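Local coordinates for protein probable M18-family aminopeptidase 1 (Thermotoga maritima, PDB 2GLF) that probably acts as a zinc-dependent aminopeptidase of the M18 family, removing residues from the N-termini of peptides, and assembles from twelve copies, at residues A[32-37]-A[135-140]; A[148-151]-A[155-158]; A[375-380]-A[385-390]; A[415-420]-A[441-446]. All coordinates share one frame; numbering follows the deposited sequence.

In the fold
The four contacts form two pairs. Contacts 1 and 2 meet through strands 132-139 and 145-150, neighbours in the antiparallel sheet. Contacts 3 and 4 have centres 8 Å apart and serve the large mixed sheet, on the other side of the chain's centre. All four are largely buried. Contacts 1 and 4 have centres about 15 Å from that of the chain, contacts 2 and 3 about 23 Å. Contact 4 is not touched by another subunit, and it is apolar but for one tyrosine bond to a backbone carbonyl. Contacts 1, 2 and 3 reach subunit interfaces. In contacts 1 and 3 an arginine reaches out of the segments to acidic side chains of another subunit, whereas contact 2 depends on an aspartate and a glycine.

Contact 1: A[32-37]-A[135-140]; sequences TERMTV and HGVLFK
Met35 lays its selenium over the ring of His135. This selenomethionine gives a Met-aromatic contact, with SE of Met35 4.1 Å from the centroid of the His135 ring and 16° off the ring normal. Thr32 closes the same end, its CG2 3.8 Å from CB of His135. Here helix 33-45 starts, and Thr32 is its N-cap: OG1 of Thr32 accepts from N of Met35 at 3.2 Å. With chi1 at 68°, OG1 turns back to the helix while CG2 faces the strand. The histidine is held by His149 at ND1 and by Glu133 at NE2.

At the other end a single side-chain pair meets, the partly exposed Arg34 on the buried Val137. Arg34 crosses Val137 at about a right angle, and CG1 of Val137 lies over one face of the guanidinium, 3.6 Å from CZ of Arg34. The chain bends at chi3. NH1 forms a salt bridge with Glu224, and NH2 with Glu371 of a second subunit.

The contact sets a helix start against strand 132-139 of the antiparallel sheet. No hydrogen bond crosses it. Directly between the segments pass van der Waals and selenium-ring contacts, while outside partners hold the polar ends of Arg34 and His135.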
loop_
_atom_site.group_PDB
_atom_site.type_symbol
_atom_site.label_atom_id
_atom_site.label_comp_id
_atom_site.label_asym_id
_atom_site.label_seq_id
_atom_site.Cartn_x
_atom_site.Cartn_y
_atom_site.Cartn_z
ATOM N N THR A 32 -4.056 46.456 -8.650
ATOM C CA THR A 32 -5.345 45.992 -8.159
ATOM C C THR A 32 -6.429 46.487 -9.099
ATOM O O THR A 32 -6.185 47.397 -9.890
ATOM C CB THR A 32 -5.600 46.524 -6.748
ATOM O OG1 THR A 32 -5.786 47.942 -6.797
ATOM C CG2 THR A 32 -4.404 46.219 -5.858
ATOM N N GLU A 33 -7.623 45.898 -9.017
ATOM C CA GLU A 33 -8.710 46.298 -9.903
ATOM C C GLU A 33 -9.181 47.724 -9.637
ATOM O O GLU A 33 -9.579 48.429 -10.558
ATOM C CB GLU A 33 -9.892 45.316 -9.812
ATOM C CG GLU A 33 -10.720 45.405 -8.547
ATOM C CD GLU A 33 -9.997 44.864 -7.333
ATOM O OE1 GLU A 33 -10.540 44.987 -6.212
ATOM O OE2 GLU A 33 -8.888 44.309 -7.498
ATOM N N ARG A 34 -9.127 48.156 -8.383
ATOM C CA ARG A 34 -9.544 49.514 -8.056
ATOM C C ARG A 34 -8.536 50.490 -8.655
ATOM O O ARG A 34 -8.892 51.599 -9.056
ATOM C CB ARG A 34 -9.622 49.710 -6.539
ATOM C CG ARG A 34 -10.482 48.672 -5.843
ATOM C CD ARG A 34 -10.419 48.813 -4.330
ATOM N NE ARG A 34 -11.367 49.806 -3.854
ATOM C CZ ARG A 34 -12.519 49.510 -3.266
ATOM N NH1 ARG A 34 -12.861 48.245 -3.074
ATOM N NH2 ARG A 34 -13.333 50.484 -2.888
HETATM N N MSE A 35 -7.279 50.068 -8.724
HETATM C CA MSE A 35 -6.222 50.904 -9.273
HETATM C C MSE A 35 -6.286 50.964 -10.790
HETATM O O MSE A 35 -6.078 52.023 -11.387
HETATM C CB MSE A 35 -4.851 50.376 -8.843
HETATM C CG MSE A 35 -4.200 51.166 -7.722
HETATM SE SE MSE A 35 -2.690 50.243 -6.929
HETATM C CE MSE A 35 -3.655 49.452 -5.468
ATOM N N THR A 36 -6.563 49.829 -11.421
ATOM C CA THR A 36 -6.635 49.792 -12.877
ATOM C C THR A 36 -7.778 50.677 -13.336
ATOM O O THR A 36 -7.623 51.452 -14.272
ATOM C CB THR A 36 -6.853 48.364 -13.401
ATOM O OG1 THR A 36 -5.967 47.470 -12.713
ATOM C CG2 THR A 36 -6.556 48.298 -14.899
ATOM N N VAL A 37 -8.925 50.573 -12.670
ATOM C CA VAL A 37 -10.061 51.404 -13.038
ATOM C C VAL A 37 -9.650 52.873 -12.982
ATOM O O VAL A 37 -9.842 53.611 -13.948
ATOM C CB VAL A 37 -11.276 51.165 -12.107
ATOM C CG1 VAL A 37 -12.285 52.313 -12.239
ATOM C CG2 VAL A 37 -11.954 49.845 -12.478
ATOM N N HIS A 135 -2.152 47.103 -0.637
ATOM C CA HIS A 135 -2.958 48.051 -1.408
ATOM C C HIS A 135 -4.445 47.889 -1.122
ATOM O O HIS A 135 -4.951 46.772 -1.039
ATOM C CB HIS A 135 -2.725 47.854 -2.906
ATOM C CG HIS A 135 -1.427 48.410 -3.398
ATOM N ND1 HIS A 135 -1.134 49.755 -3.360
ATOM C CD2 HIS A 135 -0.355 47.809 -3.966
ATOM C CE1 HIS A 135 0.062 49.961 -3.881
ATOM N NE2 HIS A 135 0.556 48.796 -4.257
ATOM N N GLY A 136 -5.154 49.001 -0.973
ATOM C CA GLY A 136 -6.574 48.894 -0.711
ATOM C C GLY A 136 -7.222 50.134 -0.135
ATOM O O GLY A 136 -6.810 51.257 -0.419
ATOM N N VAL A 137 -8.247 49.921 0.684
ATOM C CA VAL A 137 -8.975 51.019 1.292
ATOM C C VAL A 137 -9.696 50.583 2.577
ATOM O O VAL A 137 -10.076 49.422 2.721
ATOM C CB VAL A 137 -9.991 51.595 0.280
ATOM C CG1 VAL A 137 -10.901 50.495 -0.230
ATOM C CG2 VAL A 137 -10.800 52.696 0.930
ATOM N N LEU A 138 -9.862 51.518 3.509
ATOM C CA LEU A 138 -10.530 51.248 4.778
ATOM C C LEU A 138 -11.457 52.423 5.096
ATOM O O LEU A 138 -11.119 53.575 4.824
ATOM C CB LEU A 138 -9.506 51.117 5.916
ATOM C CG LEU A 138 -8.271 50.208 5.817
ATOM C CD1 LEU A 138 -7.365 50.484 7.014
ATOM C CD2 LEU A 138 -8.668 48.731 5.770
ATOM N N PHE A 139 -12.624 52.138 5.668
ATOM C CA PHE A 139 -13.558 53.196 6.032
ATOM C C PHE A 139 -13.671 53.263 7.545
ATOM O O PHE A 139 -13.817 52.233 8.207
ATOM C CB PHE A 139 -14.938 52.935 5.429
ATOM C CG PHE A 139 -14.963 52.985 3.933
ATOM C CD1 PHE A 139 -14.669 51.857 3.183
ATOM C CD2 PHE A 139 -15.252 54.171 3.272
ATOM C CE1 PHE A 139 -14.659 51.911 1.789
ATOM C CE2 PHE A 139 -15.245 54.237 1.883
ATOM C CZ PHE A 139 -14.948 53.107 1.139
ATOM N N LYS A 140 -13.589 54.469 8.099
ATOM C CA LYS A 140 -13.700 54.645 9.545
ATOM C C LYS A 140 -15.173 54.423 9.881
ATOM O O LYS A 140 -16.004 54.277 8.979
ATOM C CB LYS A 140 -13.278 56.066 9.945
ATOM C CG LYS A 140 -11.997 56.545 9.280
ATOM C CD LYS A 140 -10.756 56.159 10.062
ATOM C CE LYS A 140 -10.371 57.268 11.035
ATOM N NZ LYS A 140 -9.998 58.550 10.347
#

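Contact 2: A[148-151]-A[155-158]; sequences IHIG and EDPV
Gly151 and Val158 bring the two backbones together, with CA atoms 4.3 Å apart. Residues 148-150 are the end of strand 145-150, an edge strand, within this chain, of the six-stranded antiparallel sheet. Gly151 leaves the strand with a positive phi of 104°, a value glycine adopts readily. The chain then loops round and returns as 155-158, which has no regular secondary structure. A side chain on Gly151 would point close to O of Pro157.

Asp156 closes the loop. Its OD2 accepts the backbone N-H of Gly151 with an N-H...O angle of 160°. The modelled separation is unusually short, so its exact length is doubtful. The chi1 of 48° sets the carboxylate between the backbone N and carbonyl carbon of Asp156, from where it reaches back to the strand end. Lys153, inside the loop, lies near the same oxygen as a long, weak ion pair. It also bonds to O of His149, so the turn is tied at more than one point.

The remaining contacts are lighter. Ile150 crosses Asp156 obliquely, with CG2 of Ile150 4.1 Å from OD2 of Asp156. Residues of a third subunit complete the surroundings: its Arg234 bonds to O of Asp156, its Met238 packs on Ile150 and its Gly237 on Pro157. This loop is therefore part of a subunit interface, away from the metal sites.

On the proline side, CG2 of Ile150 meets CG of Pro157 at 4.3 Å. Beyond it, CG1 of Val158 lies 4.2 Å from CA of Gly151.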
loop_
_atom_site.group_PDB
_atom_site.type_symbol
_atom_site.label_atom_id
_atom_site.label_comp_id
_atom_site.label_asym_id
_atom_site.label_seq_id
_atom_site.Cartn_x
_atom_site.Cartn_y
_atom_site.Cartn_z
ATOM N N ILE A 148 -4.827 53.092 1.098
ATOM C CA ILE A 148 -3.614 52.449 1.583
ATOM C C ILE A 148 -2.707 51.989 0.443
ATOM O O ILE A 148 -3.134 51.251 -0.449
ATOM C CB ILE A 148 -3.953 51.227 2.476
ATOM C CG1 ILE A 148 -4.675 51.693 3.739
ATOM C CG2 ILE A 148 -2.677 50.488 2.877
ATOM C CD1 ILE A 148 -3.850 52.616 4.591
ATOM N N HIS A 149 -1.455 52.438 0.487
ATOM C CA HIS A 149 -0.452 52.075 -0.508
ATOM C C HIS A 149 0.911 52.012 0.160
ATOM O O HIS A 149 1.647 52.992 0.187
ATOM C CB HIS A 149 -0.434 53.098 -1.635
ATOM C CG HIS A 149 -1.742 53.222 -2.346
ATOM N ND1 HIS A 149 -2.234 52.238 -3.175
ATOM C CD2 HIS A 149 -2.677 54.200 -2.325
ATOM C CE1 HIS A 149 -3.417 52.603 -3.634
ATOM N NE2 HIS A 149 -3.708 53.790 -3.134
ATOM N N ILE A 150 1.237 50.851 0.713
ATOM C CA ILE A 150 2.510 50.663 1.385
ATOM C C ILE A 150 3.336 49.626 0.641
ATOM O O ILE A 150 2.844 48.544 0.342
ATOM C CB ILE A 150 2.299 50.196 2.816
ATOM C CG1 ILE A 150 1.237 51.077 3.483
ATOM C CG2 ILE A 150 3.610 50.271 3.579
ATOM C CD1 ILE A 150 0.920 50.691 4.901
ATOM N N GLY A 151 4.590 49.969 0.350
ATOM C CA GLY A 151 5.483 49.082 -0.381
ATOM C C GLY A 151 5.580 49.613 -1.795
ATOM O O GLY A 151 6.413 49.191 -2.603
ATOM N N GLU A 155 10.716 54.695 -0.475
ATOM C CA GLU A 155 10.944 55.168 0.887
ATOM C C GLU A 155 10.262 54.268 1.912
ATOM O O GLU A 155 10.845 53.955 2.951
ATOM C CB GLU A 155 10.436 56.600 1.075
ATOM C CG GLU A 155 8.946 56.774 0.843
ATOM C CD GLU A 155 8.628 57.216 -0.571
ATOM O OE1 GLU A 155 9.266 56.707 -1.520
ATOM O OE2 GLU A 155 7.731 58.068 -0.730
ATOM N N ASP A 156 9.027 53.860 1.629
ATOM C CA ASP A 156 8.297 52.997 2.551
ATOM C C ASP A 156 8.755 51.540 2.465
ATOM O O ASP A 156 9.412 51.144 1.506
ATOM C CB ASP A 156 6.778 53.124 2.326
ATOM C CG ASP A 156 6.381 53.029 0.869
ATOM O OD1 ASP A 156 7.028 53.686 0.034
ATOM O OD2 ASP A 156 5.408 52.314 0.559
ATOM N N PRO A 157 8.426 50.727 3.482
ATOM C CA PRO A 157 8.821 49.317 3.504
ATOM C C PRO A 157 7.967 48.391 2.646
ATOM O O PRO A 157 7.059 48.827 1.945
ATOM C CB PRO A 157 8.709 48.969 4.984
ATOM C CG PRO A 157 7.482 49.725 5.378
ATOM C CD PRO A 157 7.714 51.081 4.726
ATOM N N VAL A 158 8.289 47.105 2.704
ATOM C CA VAL A 158 7.538 46.090 1.986
ATOM C C VAL A 158 7.210 45.023 3.023
ATOM O O VAL A 158 7.599 45.145 4.186
ATOM C CB VAL A 158 8.366 45.450 0.844
ATOM C CG1 VAL A 158 8.792 46.513 -0.149
ATOM C CG2 VAL A 158 9.564 44.719 1.413
#

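Contact 3: A[375-380]-A[385-390]; sequences RVRKVL and VIWQVA
Trp387 turns its indole against Leu380 and Arg377. CB of Trp387 lies 4.0 Å from CD1 of Leu380. The chi1 of 65° places CG between the backbone N and carbonyl carbon, and CG meets the same methyl, CD1 of Leu380, at 3.7 Å. This methyl sits over the five-membered ring, 18° off its normal, a CH-pi contact. CD1 of Trp387 also approaches CB of Leu380 at 4.1 Å. NE1 bonds to OD1 of Asn381, which follows on the same helix. At the six-membered ring, CZ2 of Trp387 touches CG of Arg377 at 3.4 Å, and CH2, at the tip, lies 3.6 Å from the same CG.

The contact belongs to a beta-alpha-beta unit of strand 351-354, helix 370-382 and strand 387-389. N of Val385 bonds to O of Leu380 at 3.0 Å and 170°, a bond that spans the turn between helix and strand. Leu380 spreads its other methyl, CD2, onto CB of Val385 at 3.9 Å.

An alanine in place of Trp387 would probably open a gap beside Leu380 and leave the Asn381 amide oxygen without its indole partner. The Arg377 guanidinium forms salt bridges with Asp219 and Glu218 of a fourth subunit.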
loop_
_atom_site.group_PDB
_atom_site.type_symbol
_atom_site.label_atom_id
_atom_site.label_comp_id
_atom_site.label_asym_id
_atom_site.label_seq_id
_atom_site.Cartn_x
_atom_site.Cartn_y
_atom_site.Cartn_z
ATOM N N ARG A 375 -15.489 34.941 -40.124
ATOM C CA ARG A 375 -15.529 36.392 -40.175
ATOM C C ARG A 375 -14.294 37.024 -39.538
ATOM O O ARG A 375 -13.756 38.007 -40.046
ATOM C CB ARG A 375 -16.794 36.898 -39.484
ATOM C CG ARG A 375 -18.078 36.526 -40.215
ATOM C CD ARG A 375 -19.294 36.950 -39.419
ATOM N NE ARG A 375 -19.265 38.379 -39.123
ATOM C CZ ARG A 375 -20.040 38.972 -38.221
ATOM N NH1 ARG A 375 -20.911 38.253 -37.520
ATOM N NH2 ARG A 375 -19.946 40.285 -38.020
ATOM N N VAL A 376 -13.840 36.461 -38.425
ATOM C CA VAL A 376 -12.667 36.985 -37.738
ATOM C C VAL A 376 -11.399 36.691 -38.535
ATOM O O VAL A 376 -10.495 37.517 -38.611
ATOM C CB VAL A 376 -12.530 36.366 -36.331
ATOM C CG1 VAL A 376 -11.241 36.843 -35.664
ATOM C CG2 VAL A 376 -13.737 36.739 -35.492
ATOM N N ARG A 377 -11.343 35.511 -39.138
ATOM C CA ARG A 377 -10.176 35.114 -39.910
ATOM C C ARG A 377 -9.993 36.016 -41.120
ATOM O O ARG A 377 -8.867 36.296 -41.527
ATOM C CB ARG A 377 -10.311 33.656 -40.362
ATOM C CG ARG A 377 -9.007 32.881 -40.319
ATOM C CD ARG A 377 -8.500 32.492 -41.694
ATOM N NE ARG A 377 -9.419 31.585 -42.363
ATOM C CZ ARG A 377 -9.096 30.831 -43.409
ATOM N NH1 ARG A 377 -7.864 30.866 -43.911
ATOM N NH2 ARG A 377 -10.014 30.050 -43.968
ATOM N N LYS A 378 -11.108 36.475 -41.686
ATOM C CA LYS A 378 -11.084 37.342 -42.864
ATOM C C LYS A 378 -10.486 38.703 -42.523
ATOM O O LYS A 378 -9.525 39.144 -43.162
ATOM C CB LYS A 378 -12.500 37.517 -43.418
ATOM C CG LYS A 378 -12.561 38.051 -44.838
ATOM C CD LYS A 378 -13.991 38.020 -45.365
ATOM C CE LYS A 378 -14.070 38.375 -46.847
ATOM N NZ LYS A 378 -13.702 39.795 -47.120
ATOM N N VAL A 379 -11.051 39.363 -41.516
ATOM C CA VAL A 379 -10.555 40.667 -41.096
ATOM C C VAL A 379 -9.049 40.615 -40.823
ATOM O O VAL A 379 -8.277 41.406 -41.376
ATOM C CB VAL A 379 -11.265 41.159 -39.810
ATOM C CG1 VAL A 379 -10.604 42.437 -39.316
ATOM C CG2 VAL A 379 -12.742 41.406 -40.078
ATOM N N LEU A 380 -8.637 39.673 -39.975
ATOM C CA LEU A 380 -7.234 39.525 -39.618
ATOM C C LEU A 380 -6.336 39.439 -40.835
ATOM O O LEU A 380 -5.510 40.317 -41.065
ATOM C CB LEU A 380 -7.025 38.287 -38.745
ATOM C CG LEU A 380 -7.618 38.324 -37.335
ATOM C CD1 LEU A 380 -7.275 37.023 -36.624
ATOM C CD2 LEU A 380 -7.086 39.526 -36.557
ATOM N N VAL A 385 -2.789 41.051 -40.102
ATOM C CA VAL A 385 -2.473 40.832 -38.698
ATOM C C VAL A 385 -1.878 39.435 -38.492
ATOM O O VAL A 385 -2.415 38.438 -38.975
ATOM C CB VAL A 385 -3.732 40.966 -37.828
ATOM C CG1 VAL A 385 -3.351 41.015 -36.365
ATOM C CG2 VAL A 385 -4.502 42.199 -38.228
ATOM N N ILE A 386 -0.759 39.371 -37.780
ATOM C CA ILE A 386 -0.100 38.102 -37.499
ATOM C C ILE A 386 -0.844 37.394 -36.363
ATOM O O ILE A 386 -0.971 37.937 -35.267
ATOM C CB ILE A 386 1.388 38.319 -37.084
ATOM C CG1 ILE A 386 2.252 38.623 -38.312
ATOM C CG2 ILE A 386 1.925 37.082 -36.402
ATOM C CD1 ILE A 386 1.879 39.883 -39.036
ATOM N N TRP A 387 -1.342 36.191 -36.621
ATOM C CA TRP A 387 -2.058 35.448 -35.587
ATOM C C TRP A 387 -1.741 33.949 -35.634
ATOM O O TRP A 387 -1.186 33.439 -36.612
ATOM C CB TRP A 387 -3.571 35.672 -35.723
ATOM C CG TRP A 387 -4.148 35.131 -36.997
ATOM C CD1 TRP A 387 -3.993 35.644 -38.258
ATOM C CD2 TRP A 387 -4.899 33.922 -37.146
ATOM N NE1 TRP A 387 -4.595 34.821 -39.182
ATOM C CE2 TRP A 387 -5.157 33.757 -38.527
ATOM C CE3 TRP A 387 -5.375 32.956 -36.247
ATOM C CZ2 TRP A 387 -5.872 32.664 -39.030
ATOM C CZ3 TRP A 387 -6.087 31.869 -36.748
ATOM C CH2 TRP A 387 -6.327 31.732 -38.128
ATOM N N GLN A 388 -2.094 33.247 -34.564
ATOM C CA GLN A 388 -1.846 31.813 -34.464
ATOM C C GLN A 388 -2.985 31.165 -33.682
ATOM O O GLN A 388 -3.640 31.830 -32.888
ATOM C CB GLN A 388 -0.505 31.569 -33.751
ATOM C CG GLN A 388 -0.419 32.174 -32.356
ATOM C CD GLN A 388 0.938 31.970 -31.698
ATOM O OE1 GLN A 388 1.557 30.913 -31.839
ATOM N NE2 GLN A 388 1.397 32.976 -30.954
ATOM N N VAL A 389 -3.231 29.878 -33.913
ATOM C CA VAL A 389 -4.300 29.185 -33.190
ATOM C C VAL A 389 -3.741 28.733 -31.854
ATOM O O VAL A 389 -2.558 28.426 -31.752
ATOM C CB VAL A 389 -4.837 27.937 -33.963
ATOM C CG1 VAL A 389 -4.381 27.978 -35.408
ATOM C CG2 VAL A 389 -4.398 26.653 -33.287
ATOM N N ALA A 390 -4.586 28.694 -30.833
ATOM C CA ALA A 390 -4.127 28.267 -29.518
ATOM C C ALA A 390 -5.154 27.412 -28.792
ATOM O O ALA A 390 -6.357 27.651 -28.869
ATOM C CB ALA A 390 -3.763 29.478 -28.667
#

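Contact 4: A[415-420]-A[441-446]; sequences IDMGPA and VAYRSL
Met417 and Tyr443 mark where strand 415-418 and helix 441-446 come nearest, their axes 9.8 Å apart and their directions at 137°, nearer antiparallel than parallel. Tyr443 makes the polar link. Its OH donates to O of Met417 at 2.7 Å. The hydroxyl comes from above the carbonyl plane, 42° out of it, while the carbonyl oxygen lies at the ring's edge and in the ring plane. CG of Tyr443 stands beside the backbone N, anti to the carbonyl carbon (chi1 -75°), and the long ring carries the hydroxyl across to the strand.

Met417, a selenomethionine, makes the apolar link. Its chain leaves with CG anti to the backbone N and bends at chi3. SE of Met417 then lies 3.6 Å from CD1 of Leu446, the two side chains running at a slant to each other. Nearer the backbone, CB of Met417 is 4.4 Å from CE2 of Tyr443.

The strand is an inner one of the mixed sheet, and helix 433-449 packs on a face of that sheet, as in alpha/beta folds. The backbone of Met417 is bonded to that of Asp326, a ligand of a bound manganese ion, in the neighbouring strand 321-329.

A phenylalanine in place of Tyr443 would probably leave the Met417 carbonyl without this donor and the ring less firmly fixed. The ring also packs on Cys253 and Thr256 of helix 248-263.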
loop_
_atom_site.group_PDB
_atom_site.type_symbol
_atom_site.label_atom_id
_atom_site.label_comp_id
_atom_site.label_asym_id
_atom_site.label_seq_id
_atom_site.Cartn_x
_atom_site.Cartn_y
_atom_site.Cartn_z
ATOM N N ILE A 415 -15.634 35.188 -29.267
ATOM C CA ILE A 415 -14.406 34.474 -29.626
ATOM C C ILE A 415 -13.267 34.919 -28.710
ATOM O O ILE A 415 -12.988 36.108 -28.593
ATOM C CB ILE A 415 -13.988 34.768 -31.096
ATOM C CG1 ILE A 415 -12.719 33.996 -31.460
ATOM C CG2 ILE A 415 -13.746 36.257 -31.283
ATOM C CD1 ILE A 415 -12.894 32.505 -31.454
ATOM N N ASP A 416 -12.619 33.961 -28.055
ATOM C CA ASP A 416 -11.505 34.273 -27.164
ATOM C C ASP A 416 -10.290 34.662 -28.001
ATOM O O ASP A 416 -9.980 34.010 -28.998
ATOM C CB ASP A 416 -11.163 33.066 -26.290
ATOM C CG ASP A 416 -12.338 32.600 -25.455
ATOM O OD1 ASP A 416 -13.092 31.710 -25.911
ATOM O OD2 ASP A 416 -12.512 33.137 -24.343
HETATM N N MSE A 417 -9.598 35.719 -27.592
HETATM C CA MSE A 417 -8.433 36.181 -28.331
HETATM C C MSE A 417 -7.511 36.991 -27.428
HETATM O O MSE A 417 -7.964 37.792 -26.608
HETATM C CB MSE A 417 -8.897 37.028 -29.511
HETATM C CG MSE A 417 -7.870 37.201 -30.598
HETATM SE SE MSE A 417 -8.707 37.862 -32.204
HETATM C CE MSE A 417 -9.365 36.181 -32.891
ATOM N N GLY A 418 -6.212 36.769 -27.578
ATOM C CA GLY A 418 -5.242 37.474 -26.762
ATOM C C GLY A 418 -3.853 36.881 -26.898
ATOM O O GLY A 418 -3.661 35.925 -27.647
ATOM N N PRO A 419 -2.857 37.428 -26.187
ATOM C CA PRO A 419 -1.485 36.916 -26.261
ATOM C C PRO A 419 -1.234 35.674 -25.383
ATOM O O PRO A 419 -2.037 35.345 -24.501
ATOM C CB PRO A 419 -0.657 38.126 -25.832
ATOM C CG PRO A 419 -1.515 38.738 -24.781
ATOM C CD PRO A 419 -2.913 38.667 -25.389
ATOM N N ALA A 420 -0.117 34.992 -25.640
ATOM C CA ALA A 420 0.261 33.798 -24.889
ATOM C C ALA A 420 1.232 34.167 -23.774
ATOM O O ALA A 420 2.143 34.968 -23.985
ATOM C CB ALA A 420 0.903 32.778 -25.822
ATOM N N VAL A 441 -2.984 45.595 -32.415
ATOM C CA VAL A 441 -3.293 45.726 -33.826
ATOM C C VAL A 441 -4.542 44.917 -34.151
ATOM O O VAL A 441 -5.464 45.418 -34.793
ATOM C CB VAL A 441 -2.133 45.228 -34.694
ATOM C CG1 VAL A 441 -2.502 45.340 -36.163
ATOM C CG2 VAL A 441 -0.883 46.033 -34.395
ATOM N N ALA A 442 -4.570 43.665 -33.698
ATOM C CA ALA A 442 -5.709 42.785 -33.935
ATOM C C ALA A 442 -7.001 43.390 -33.381
ATOM O O ALA A 442 -8.008 43.469 -34.084
ATOM C CB ALA A 442 -5.450 41.421 -33.307
ATOM N N TYR A 443 -6.965 43.825 -32.125
ATOM C CA TYR A 443 -8.133 44.422 -31.478
ATOM C C TYR A 443 -8.669 45.664 -32.185
ATOM O O TYR A 443 -9.880 45.858 -32.281
ATOM C CB TYR A 443 -7.804 44.791 -30.031
ATOM C CG TYR A 443 -7.722 43.615 -29.088
ATOM C CD1 TYR A 443 -7.310 43.793 -27.770
ATOM C CD2 TYR A 443 -8.058 42.324 -29.506
ATOM C CE1 TYR A 443 -7.232 42.718 -26.887
ATOM C CE2 TYR A 443 -7.983 41.243 -28.633
ATOM C CZ TYR A 443 -7.568 41.449 -27.323
ATOM O OH TYR A 443 -7.485 40.396 -26.442
ATOM N N ARG A 444 -7.762 46.510 -32.665
ATOM C CA ARG A 444 -8.136 47.745 -33.341
ATOM C C ARG A 444 -8.778 47.481 -34.688
ATOM O O ARG A 444 -9.832 48.035 -35.006
ATOM C CB ARG A 444 -6.908 48.633 -33.535
ATOM C CG ARG A 444 -7.175 49.876 -34.353
ATOM C CD ARG A 444 -5.925 50.723 -34.518
ATOM N NE ARG A 444 -6.140 51.812 -35.467
ATOM C CZ ARG A 444 -5.258 52.772 -35.719
ATOM N NH1 ARG A 444 -4.089 52.788 -35.090
ATOM N NH2 ARG A 444 -5.549 53.719 -36.602
ATOM N N SER A 445 -8.134 46.636 -35.483
ATOM C CA SER A 445 -8.650 46.315 -36.799
ATOM C C SER A 445 -9.895 45.431 -36.727
ATOM O O SER A 445 -10.613 45.291 -37.711
ATOM C CB SER A 445 -7.559 45.651 -37.640
ATOM O OG SER A 445 -6.976 44.565 -36.951
ATOM N N LEU A 446 -10.155 44.835 -35.570
ATOM C CA LEU A 446 -11.340 44.002 -35.428
ATOM C C LEU A 446 -12.538 44.865 -35.064
ATOM O O LEU A 446 -13.676 44.552 -35.432
ATOM C CB LEU A 446 -11.137 42.929 -34.361
ATOM C CG LEU A 446 -10.468 41.633 -34.826
ATOM C CD1 LEU A 446 -10.246 40.736 -33.629
ATOM C CD2 LEU A 446 -11.338 40.934 -35.864
#